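Local coordinates for protein DNA polymerase beta (Leishmania infantum, PDB 4P4M) that copies a DNA template by adding deoxynucleotides to a primer end, and probably serves in base excision repair as a family X polymerase, at residues N165-K170 and G221-F226; I200-L205 and K280-A285; E169-V174 and F179-C184. One frame throughout, in Å; residues are numbered along the deposited sequence.

In the fold
All three contacts belong to the hydrophobic packing around the mixed sheet that carries the magnesium ligands D196 and D198. Contacts 1 and 3 share helix 157-175 and have centres about 6 Å apart. In contact 1 this helix meets helix 219-229, and in contact 3 it meets strand 179-183. Contact 2 uses the neighbouring strand 193-203, the strand of D196 and D198, and its centre lies about 12 Å from that of contact 3. Strands 179-183 and 193-203 are joined by a backbone hydrogen bond, S180 N to S202 O, 2.8 Å. The side chain of I200 in contact 2 is about 9 Å from the bound dideoxythymidine triphosphate; the side chain of L167 in contact 1 is about 13 Å from it.

Contact 1. Residues N165-K170 and G221-F226; sequences NYLREK and GHFVEF
F223 reaches from helix 219-229 to helix 157-175 and meets it with its ring edge. Its CG is anti to the backbone N (chi1 -176°), which carries the ring out toward the other helix. The leading atoms are CZ and CE1. F223 CZ lies 3.9 Å from L167 O, and F223 CE1 lies 4.0 Å from K170 C. Both backbone atoms sit near the plane of the ring, so the edge, not a face, is set against the helix backbone. The side chain of L167 crosses that of F223 at about a right angle. It adds one methyl to the contact, with L167 CD2 4.2 Å from F223 CZ.

F226 lies one turn further on and is turned out in the same way. Its ring approaches K170 obliquely. F226 CE2 is 4.0 Å from K170 O and 4.1 Å from K170 CB. K170 therefore gives its carbonyl and the root of its side chain to the contact. The rest of its chain bends at chi2 (-38°) and turns away. K170 CG lies over one face of the Y166 ring, and K170 NZ ends in a salt bridge to E169 OE1, 2.8 Å long.

The two helix axes are 11.6 Å apart at closest approach and cross at 115°. The aromatic rings span this wide gap. Around them, F223 also touches C171, V174 and I181, while L167 packs on I181 and I183 of the sheet. This is helix-helix packing in the palm domain. Its chemistry is almost wholly van der Waals: the edge of F223 against a methyl and backbone carbonyl groups, and the oblique F226 ring against K170 O and CB. The K170 amine turns away from the rings to E169, which probably balances its charge.

Contact 2. Residues I200-L205 and K280-A285; sequences ILSRTL and KSVPTA
Strand 200-203 runs past the first turn of helix 282-290, with S202 and V282 CA atoms 7.5 Å apart and I200 and A285 CA atoms 8.0 Å apart. I200 and S202, two residues apart on the strand, both point at the helix. I200 has CG1 anti to its carbonyl carbon (chi1 -62°) and an extended chi2, which sends CD1 forward. I200 CD1 comes to 3.8 Å from A285 O. The same methyl packs on A285 CB, at 4.1 Å. S202 meets V282 through a single methyl: V282 CG2 is 3.5 Å from S202 OG and 3.6 Å from S202 CB. This is van der Waals contact, with a methyl resting on the hydroxymethyl group.

The helix is tied in its first turn by A285 N to S281 O, 2.9 Å. On the strand's other side, L201 points to helix 157-175 and touches C171 and L175. Strand 193-203 lies between strands 179-183 and 270-277, and I277 of the latter touches both I200 and A285. The first turn of helix 282-290 thus packs on the face of the palm sheet opposite to the one that L201 turns to helix 157-175.

Contact 3. Residues E169-V174 and F179-C184; sequences EKCMEV and FSILIC
C171 SG stands anti to the backbone N (chi1 -179°), and this torsion directs the thiol from helix 157-175 toward strand 179-183. I181 answers with CG1 anti to its carbonyl carbon (chi1 -70°), so its CG1 methylene meets the cysteine. The closest pair is C171 CB to I181 CG1, at 3.7 Å. The sulfur lies beside the same methylene, with C171 SG 3.9 Å from I181 CG1. It also reaches back along the strand to F179, where C171 SG is 3.8 Å from F179 CB. One small side chain is therefore set against two strand residues, touching a methylene of each. F179 offers its CB here, while its ring leads away from the helix and packs on R203 and V219. S180, between the two, turns its CB away from the helix.

Helix and strand follow each other in the chain, joined by a short connection. They form an antiparallel helix-strand pair of the palm, whose family belongs to the nucleotidyltransferase clan. Their directions differ by 168°, and the axes come within 8.0 Å. After the short connection the strand returns along the helix.

C171 also touches L201 of the next strand, so its side chain packs against two adjacent strands. Earlier on the same helix, R168 NE donates a hydrogen bond to I181 O, a polar tie between the same two elements. On the flank toward helix 219-229, V174 touches F226.

Contact 1. Residues N165-K170 and G221-F226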
loop_
_atom_site.group_PDB
_atom_site.type_symbol
_atom_site.label_atom_id
_atom_site.label_comp_id
_atom_site.label_asym_id
_atom_site.label_seq_id
_atom_site.Cartn_x
_atom_site.Cartn_y
_atom_site.Cartn_z
ATOM N N ASN A 165 -0.279 -16.814 2.724
ATOM C CA ASN A 165 -1.162 -17.920 3.096
ATOM C C ASN A 165 -2.032 -17.575 4.305
ATOM O O ASN A 165 -3.214 -17.922 4.353
ATOM C CB ASN A 165 -0.357 -19.197 3.385
ATOM C CG ASN A 165 0.373 -19.727 2.154
ATOM O OD1 ASN A 165 0.076 -19.344 1.023
ATOM N ND2 ASN A 165 1.329 -20.619 2.374
ATOM N N TYR A 166 -1.437 -16.887 5.279
ATOM C CA TYR A 166 -2.134 -16.500 6.502
ATOM C C TYR A 166 -3.280 -15.536 6.194
ATOM O O TYR A 166 -4.410 -15.742 6.637
ATOM C CB TYR A 166 -1.161 -15.859 7.507
ATOM C CG TYR A 166 -1.764 -15.565 8.870
ATOM C CD1 TYR A 166 -1.753 -16.522 9.878
ATOM C CD2 TYR A 166 -2.348 -14.333 9.145
ATOM C CE1 TYR A 166 -2.309 -16.253 11.132
ATOM C CE2 TYR A 166 -2.901 -14.055 10.393
ATOM C CZ TYR A 166 -2.881 -15.020 11.375
ATOM O OH TYR A 166 -3.433 -14.738 12.604
ATOM N N LEU A 167 -2.988 -14.478 5.444
ATOM C CA LEU A 167 -4.012 -13.479 5.120
ATOM C C LEU A 167 -5.143 -14.088 4.281
ATOM O O LEU A 167 -6.323 -13.766 4.491
ATOM C CB LEU A 167 -3.389 -12.267 4.408
ATOM C CG LEU A 167 -2.503 -11.372 5.300
ATOM C CD1 LEU A 167 -1.650 -10.425 4.467
ATOM C CD2 LEU A 167 -3.342 -10.586 6.317
ATOM N N ARG A 168 -4.791 -14.968 3.338
ATOM C CA ARG A 168 -5.808 -15.646 2.518
ATOM C C ARG A 168 -6.727 -16.535 3.364
ATOM O O ARG A 168 -7.959 -16.548 3.188
ATOM C CB ARG A 168 -5.157 -16.483 1.400
ATOM C CG ARG A 168 -4.610 -15.652 0.247
ATOM C CD ARG A 168 -4.134 -16.532 -0.914
ATOM N NE ARG A 168 -3.926 -15.738 -2.120
ATOM C CZ ARG A 168 -3.142 -16.097 -3.127
ATOM N NH1 ARG A 168 -2.475 -17.248 -3.073
ATOM N NH2 ARG A 168 -3.023 -15.302 -4.185
ATOM N N GLU A 169 -6.130 -17.299 4.268
ATOM C CA GLU A 169 -6.917 -18.132 5.160
ATOM C C GLU A 169 -7.851 -17.303 6.049
ATOM O O GLU A 169 -9.029 -17.634 6.178
ATOM C CB GLU A 169 -6.018 -19.030 6.021
ATOM C CG GLU A 169 -6.811 -19.881 7.001
ATOM C CD GLU A 169 -5.929 -20.750 7.882
ATOM O OE1 GLU A 169 -5.583 -20.309 9.002
ATOM O OE2 GLU A 169 -5.592 -21.877 7.456
ATOM N N LYS A 170 -7.334 -16.235 6.664
ATOM C CA LYS A 170 -8.151 -15.429 7.580
ATOM C C LYS A 170 -9.242 -14.683 6.814
ATOM O O LYS A 170 -10.347 -14.506 7.316
ATOM C CB LYS A 170 -7.298 -14.435 8.400
ATOM C CG LYS A 170 -6.232 -15.086 9.296
ATOM C CD LYS A 170 -6.749 -16.383 9.910
ATOM C CE LYS A 170 -5.708 -17.086 10.759
ATOM N NZ LYS A 170 -6.173 -18.481 11.073
ATOM N N GLY A 221 -12.426 -2.517 7.755
ATOM C CA GLY A 221 -12.380 -2.397 9.200
ATOM C C GLY A 221 -12.735 -3.697 9.904
ATOM O O GLY A 221 -12.147 -4.024 10.931
ATOM N N HIS A 222 -13.698 -4.440 9.357
ATOM C CA HIS A 222 -14.050 -5.748 9.906
ATOM C C HIS A 222 -12.895 -6.748 9.790
ATOM O O HIS A 222 -12.637 -7.527 10.722
ATOM C CB HIS A 222 -15.299 -6.319 9.211
ATOM C CG HIS A 222 -16.542 -5.513 9.441
ATOM N ND1 HIS A 222 -16.789 -4.845 10.621
ATOM C CD2 HIS A 222 -17.606 -5.272 8.639
ATOM C CE1 HIS A 222 -17.955 -4.224 10.536
ATOM N NE2 HIS A 222 -18.470 -4.469 9.347
ATOM N N PHE A 223 -12.217 -6.741 8.642
ATOM C CA PHE A 223 -11.070 -7.628 8.413
ATOM C C PHE A 223 -9.918 -7.270 9.365
ATOM O O PHE A 223 -9.286 -8.147 9.971
ATOM C CB PHE A 223 -10.633 -7.533 6.937
ATOM C CG PHE A 223 -9.520 -8.483 6.546
ATOM C CD1 PHE A 223 -9.592 -9.838 6.851
ATOM C CD2 PHE A 223 -8.419 -8.019 5.829
ATOM C CE1 PHE A 223 -8.572 -10.710 6.466
ATOM C CE2 PHE A 223 -7.407 -8.885 5.440
ATOM C CZ PHE A 223 -7.488 -10.232 5.753
ATOM N N VAL A 224 -9.661 -5.977 9.508
ATOM C CA VAL A 224 -8.627 -5.496 10.431
ATOM C C VAL A 224 -8.917 -5.903 11.883
ATOM O O VAL A 224 -8.028 -6.401 12.581
ATOM C CB VAL A 224 -8.431 -3.960 10.305
ATOM C CG1 VAL A 224 -7.582 -3.419 11.464
ATOM C CG2 VAL A 224 -7.772 -3.638 8.953
ATOM N N GLU A 225 -10.158 -5.717 12.331
ATOM C CA GLU A 225 -10.532 -6.112 13.703
ATOM C C GLU A 225 -10.301 -7.604 13.946
ATOM O O GLU A 225 -9.844 -8.011 15.026
ATOM C CB GLU A 225 -12.002 -5.782 13.987
ATOM C CG GLU A 225 -12.296 -4.297 14.083
ATOM C CD GLU A 225 -13.789 -4.004 14.167
ATOM O OE1 GLU A 225 -14.601 -4.885 13.803
ATOM O OE2 GLU A 225 -14.148 -2.887 14.594
ATOM N N PHE A 226 -10.621 -8.421 12.943
ATOM C CA PHE A 226 -10.423 -9.871 13.047
ATOM C C PHE A 226 -8.930 -10.202 13.230
ATOM O O PHE A 226 -8.563 -10.979 14.122
ATOM C CB PHE A 226 -11.012 -10.579 11.813
ATOM C CG PHE A 226 -11.049 -12.088 11.928
ATOM C CD1 PHE A 226 -11.950 -12.709 12.787
ATOM C CD2 PHE A 226 -10.205 -12.881 11.161
ATOM C CE1 PHE A 226 -11.981 -14.091 12.901
ATOM C CE2 PHE A 226 -10.240 -14.262 11.260
ATOM C CZ PHE A 226 -11.131 -14.865 12.130
#

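Contact 2. Residues I200-L205 and K280-A285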
loop_
_atom_site.group_PDB
_atom_site.type_symbol
_atom_site.label_atom_id
_atom_site.label_comp_id
_atom_site.label_asym_id
_atom_site.label_seq_id
_atom_site.Cartn_x
_atom_site.Cartn_y
_atom_site.Cartn_z
ATOM N N ILE A 200 -3.777 -6.615 -1.733
ATOM C CA ILE A 200 -5.056 -6.134 -2.265
ATOM C C ILE A 200 -6.181 -7.030 -1.764
ATOM O O ILE A 200 -6.113 -8.261 -1.872
ATOM C CB ILE A 200 -5.094 -6.159 -3.822
ATOM C CG1 ILE A 200 -4.035 -5.226 -4.406
ATOM C CG2 ILE A 200 -6.512 -5.788 -4.345
ATOM C CD1 ILE A 200 -3.822 -5.420 -5.927
ATOM N N LEU A 201 -7.207 -6.402 -1.196
ATOM C CA LEU A 201 -8.431 -7.092 -0.812
ATOM C C LEU A 201 -9.520 -6.702 -1.816
ATOM O O LEU A 201 -9.746 -5.520 -2.051
ATOM C CB LEU A 201 -8.823 -6.671 0.608
ATOM C CG LEU A 201 -10.173 -7.144 1.155
ATOM C CD1 LEU A 201 -10.198 -8.672 1.299
ATOM C CD2 LEU A 201 -10.485 -6.452 2.487
ATOM N N SER A 202 -10.188 -7.681 -2.420
ATOM C CA SER A 202 -11.209 -7.365 -3.417
ATOM C C SER A 202 -12.276 -8.455 -3.533
ATOM O O SER A 202 -12.026 -9.617 -3.196
ATOM C CB SER A 202 -10.558 -7.137 -4.787
ATOM O OG SER A 202 -9.947 -8.328 -5.282
ATOM N N ARG A 203 -13.464 -8.078 -4.005
ATOM C CA ARG A 203 -14.518 -9.061 -4.272
ATOM C C ARG A 203 -14.223 -9.814 -5.568
ATOM O O ARG A 203 -13.682 -9.247 -6.519
ATOM C CB ARG A 203 -15.898 -8.383 -4.333
ATOM C CG ARG A 203 -16.407 -7.905 -2.952
ATOM C CD ARG A 203 -17.687 -7.050 -3.082
ATOM N NE ARG A 203 -18.879 -7.817 -3.483
ATOM C CZ ARG A 203 -19.586 -8.574 -2.650
ATOM N NH1 ARG A 203 -19.215 -8.676 -1.378
ATOM N NH2 ARG A 203 -20.667 -9.226 -3.075
ATOM N N THR A 204 -14.586 -11.095 -5.616
ATOM C CA THR A 204 -14.288 -11.912 -6.785
ATOM C C THR A 204 -15.237 -11.604 -7.947
ATOM O O THR A 204 -16.294 -10.987 -7.763
ATOM C CB THR A 204 -14.426 -13.408 -6.472
ATOM O OG1 THR A 204 -15.806 -13.700 -6.219
ATOM C CG2 THR A 204 -13.570 -13.802 -5.247
ATOM N N LEU A 205 -14.869 -12.069 -9.138
ATOM C CA LEU A 205 -15.733 -11.938 -10.314
ATOM C C LEU A 205 -17.096 -12.600 -10.129
ATOM O O LEU A 205 -18.088 -12.135 -10.680
ATOM C CB LEU A 205 -15.036 -12.490 -11.561
ATOM C CG LEU A 205 -13.957 -11.565 -12.123
ATOM C CD1 LEU A 205 -13.075 -12.288 -13.141
ATOM C CD2 LEU A 205 -14.602 -10.324 -12.724
ATOM N N LYS A 280 -13.946 -4.426 -10.731
ATOM C CA LYS A 280 -13.570 -3.989 -12.086
ATOM C C LYS A 280 -12.206 -3.290 -12.129
ATOM O O LYS A 280 -11.609 -3.140 -13.211
ATOM C CB LYS A 280 -14.638 -3.063 -12.696
ATOM C CG LYS A 280 -14.709 -1.695 -12.013
ATOM C CD LYS A 280 -15.696 -0.720 -12.705
ATOM C CE LYS A 280 -17.156 -1.100 -12.469
ATOM N NZ LYS A 280 -18.107 -0.051 -13.006
ATOM N N SER A 281 -11.726 -2.840 -10.969
ATOM C CA SER A 281 -10.429 -2.152 -10.878
ATOM C C SER A 281 -9.245 -3.086 -10.622
ATOM O O SER A 281 -8.100 -2.641 -10.577
ATOM C CB SER A 281 -10.473 -1.090 -9.759
ATOM O OG SER A 281 -11.361 -0.029 -10.089
ATOM N N VAL A 282 -9.500 -4.374 -10.423
ATOM C CA VAL A 282 -8.412 -5.267 -10.002
ATOM C C VAL A 282 -7.195 -5.346 -10.972
ATOM O O VAL A 282 -6.050 -5.303 -10.531
ATOM C CB VAL A 282 -8.950 -6.673 -9.595
ATOM C CG1 VAL A 282 -7.818 -7.677 -9.443
ATOM C CG2 VAL A 282 -9.757 -6.554 -8.282
ATOM N N PRO A 283 -7.431 -5.442 -12.295
ATOM C CA PRO A 283 -6.256 -5.514 -13.184
ATOM C C PRO A 283 -5.361 -4.270 -13.108
ATOM O O PRO A 283 -4.127 -4.389 -13.107
ATOM C CB PRO A 283 -6.882 -5.643 -14.590
ATOM C CG PRO A 283 -8.240 -6.293 -14.326
ATOM C CD PRO A 283 -8.696 -5.666 -13.021
ATOM N N THR A 284 -5.964 -3.082 -13.069
ATOM C CA THR A 284 -5.167 -1.864 -12.955
ATOM C C THR A 284 -4.545 -1.705 -11.551
ATOM O O THR A 284 -3.488 -1.102 -11.406
ATOM C CB THR A 284 -5.986 -0.604 -13.332
ATOM O OG1 THR A 284 -7.293 -0.702 -12.759
ATOM C CG2 THR A 284 -6.128 -0.487 -14.863
ATOM N N ALA A 285 -5.200 -2.237 -10.521
ATOM C CA ALA A 285 -4.617 -2.200 -9.174
ATOM C C ALA A 285 -3.439 -3.178 -9.064
ATOM O O ALA A 285 -2.451 -2.902 -8.376
ATOM C CB ALA A 285 -5.692 -2.504 -8.094
#

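Contact 3. Residues E169-V174 and F179-C184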
loop_
_atom_site.group_PDB
_atom_site.type_symbol
_atom_site.label_atom_id
_atom_site.label_comp_id
_atom_site.label_asym_id
_atom_site.label_seq_id
_atom_site.Cartn_x
_atom_site.Cartn_y
_atom_site.Cartn_z
ATOM N N GLU A 169 -6.130 -17.299 4.268
ATOM C CA GLU A 169 -6.917 -18.132 5.160
ATOM C C GLU A 169 -7.851 -17.303 6.049
ATOM O O GLU A 169 -9.029 -17.634 6.178
ATOM C CB GLU A 169 -6.018 -19.030 6.021
ATOM C CG GLU A 169 -6.811 -19.881 7.001
ATOM C CD GLU A 169 -5.929 -20.750 7.882
ATOM O OE1 GLU A 169 -5.583 -20.309 9.002
ATOM O OE2 GLU A 169 -5.592 -21.877 7.456
ATOM N N LYS A 170 -7.334 -16.235 6.664
ATOM C CA LYS A 170 -8.151 -15.429 7.580
ATOM C C LYS A 170 -9.242 -14.683 6.814
ATOM O O LYS A 170 -10.347 -14.506 7.316
ATOM C CB LYS A 170 -7.298 -14.435 8.400
ATOM C CG LYS A 170 -6.232 -15.086 9.296
ATOM C CD LYS A 170 -6.749 -16.383 9.910
ATOM C CE LYS A 170 -5.708 -17.086 10.759
ATOM N NZ LYS A 170 -6.173 -18.481 11.073
ATOM N N CYS A 171 -8.923 -14.237 5.601
ATOM C CA CYS A 171 -9.929 -13.628 4.736
ATOM C C CYS A 171 -11.104 -14.600 4.491
ATOM O O CYS A 171 -12.275 -14.243 4.673
ATOM C CB CYS A 171 -9.290 -13.168 3.414
ATOM S SG CYS A 171 -10.449 -12.363 2.231
ATOM N N MET A 172 -10.797 -15.834 4.100
ATOM C CA MET A 172 -11.853 -16.833 3.891
ATOM C C MET A 172 -12.685 -17.067 5.156
ATOM O O MET A 172 -13.918 -17.183 5.087
ATOM C CB MET A 172 -11.269 -18.163 3.392
ATOM C CG MET A 172 -12.321 -19.239 3.066
ATOM S SD MET A 172 -13.417 -18.812 1.674
ATOM C CE MET A 172 -12.306 -18.902 0.271
ATOM N N GLU A 173 -12.009 -17.135 6.304
ATOM C CA GLU A 173 -12.674 -17.423 7.577
ATOM C C GLU A 173 -13.686 -16.359 7.974
ATOM O O GLU A 173 -14.812 -16.678 8.354
ATOM C CB GLU A 173 -11.654 -17.590 8.711
ATOM C CG GLU A 173 -10.965 -18.927 8.729
ATOM C CD GLU A 173 -10.106 -19.122 9.968
ATOM O OE1 GLU A 173 -9.980 -18.173 10.775
ATOM O OE2 GLU A 173 -9.562 -20.233 10.136
ATOM N N VAL A 174 -13.294 -15.089 7.882
ATOM C CA VAL A 174 -14.153 -14.014 8.388
ATOM C C VAL A 174 -14.984 -13.298 7.309
ATOM O O VAL A 174 -16.084 -12.811 7.598
ATOM C CB VAL A 174 -13.350 -12.996 9.256
ATOM C CG1 VAL A 174 -12.502 -12.070 8.375
ATOM C CG2 VAL A 174 -14.291 -12.180 10.143
ATOM N N PHE A 179 -14.740 -12.819 -1.238
ATOM C CA PHE A 179 -13.544 -11.978 -1.183
ATOM C C PHE A 179 -12.251 -12.740 -1.488
ATOM O O PHE A 179 -12.191 -13.958 -1.354
ATOM C CB PHE A 179 -13.437 -11.285 0.189
ATOM C CG PHE A 179 -14.364 -10.108 0.341
ATOM C CD1 PHE A 179 -15.648 -10.274 0.831
ATOM C CD2 PHE A 179 -13.948 -8.832 -0.020
ATOM C CE1 PHE A 179 -16.502 -9.189 0.964
ATOM C CE2 PHE A 179 -14.794 -7.744 0.117
ATOM C CZ PHE A 179 -16.070 -7.923 0.607
ATOM N N SER A 180 -11.218 -12.017 -1.912
ATOM C CA SER A 180 -9.907 -12.633 -2.088
ATOM C C SER A 180 -8.766 -11.695 -1.681
ATOM O O SER A 180 -8.947 -10.473 -1.609
ATOM C CB SER A 180 -9.727 -13.086 -3.536
ATOM O OG SER A 180 -9.683 -11.965 -4.391
ATOM N N ILE A 181 -7.599 -12.287 -1.424
ATOM C CA ILE A 181 -6.368 -11.555 -1.105
ATOM C C ILE A 181 -5.280 -11.879 -2.129
ATOM O O ILE A 181 -5.067 -13.055 -2.471
ATOM C CB ILE A 181 -5.825 -11.936 0.303
ATOM C CG1 ILE A 181 -6.724 -11.391 1.412
ATOM C CG2 ILE A 181 -4.389 -11.416 0.479
ATOM C CD1 ILE A 181 -6.521 -9.898 1.708
ATOM N N LEU A 182 -4.598 -10.838 -2.612
ATOM C CA LEU A 182 -3.459 -10.970 -3.531
ATOM C C LEU A 182 -2.290 -10.131 -2.999
ATOM O O LEU A 182 -2.469 -8.957 -2.666
ATOM C CB LEU A 182 -3.834 -10.466 -4.934
ATOM C CG LEU A 182 -4.945 -11.192 -5.711
ATOM C CD1 LEU A 182 -5.682 -10.257 -6.680
ATOM C CD2 LEU A 182 -4.392 -12.416 -6.450
ATOM N N ILE A 183 -1.101 -10.722 -2.924
ATOM C CA ILE A 183 0.082 -9.993 -2.461
ATOM C C ILE A 183 0.887 -9.512 -3.671
ATOM O O ILE A 183 1.273 -10.318 -4.523
ATOM C CB ILE A 183 0.986 -10.869 -1.554
ATOM C CG1 ILE A 183 0.171 -11.493 -0.406
ATOM C CG2 ILE A 183 2.162 -10.050 -1.020
ATOM C CD1 ILE A 183 -0.551 -10.475 0.503
ATOM N N CYS A 184 1.134 -8.207 -3.743
ATOM C CA CYS A 184 1.843 -7.599 -4.871
ATOM C C CYS A 184 3.226 -7.100 -4.454
ATOM O O CYS A 184 3.975 -7.841 -3.842
ATOM C CB CYS A 184 1.007 -6.474 -5.485
ATOM S SG CYS A 184 -0.578 -7.083 -6.156
#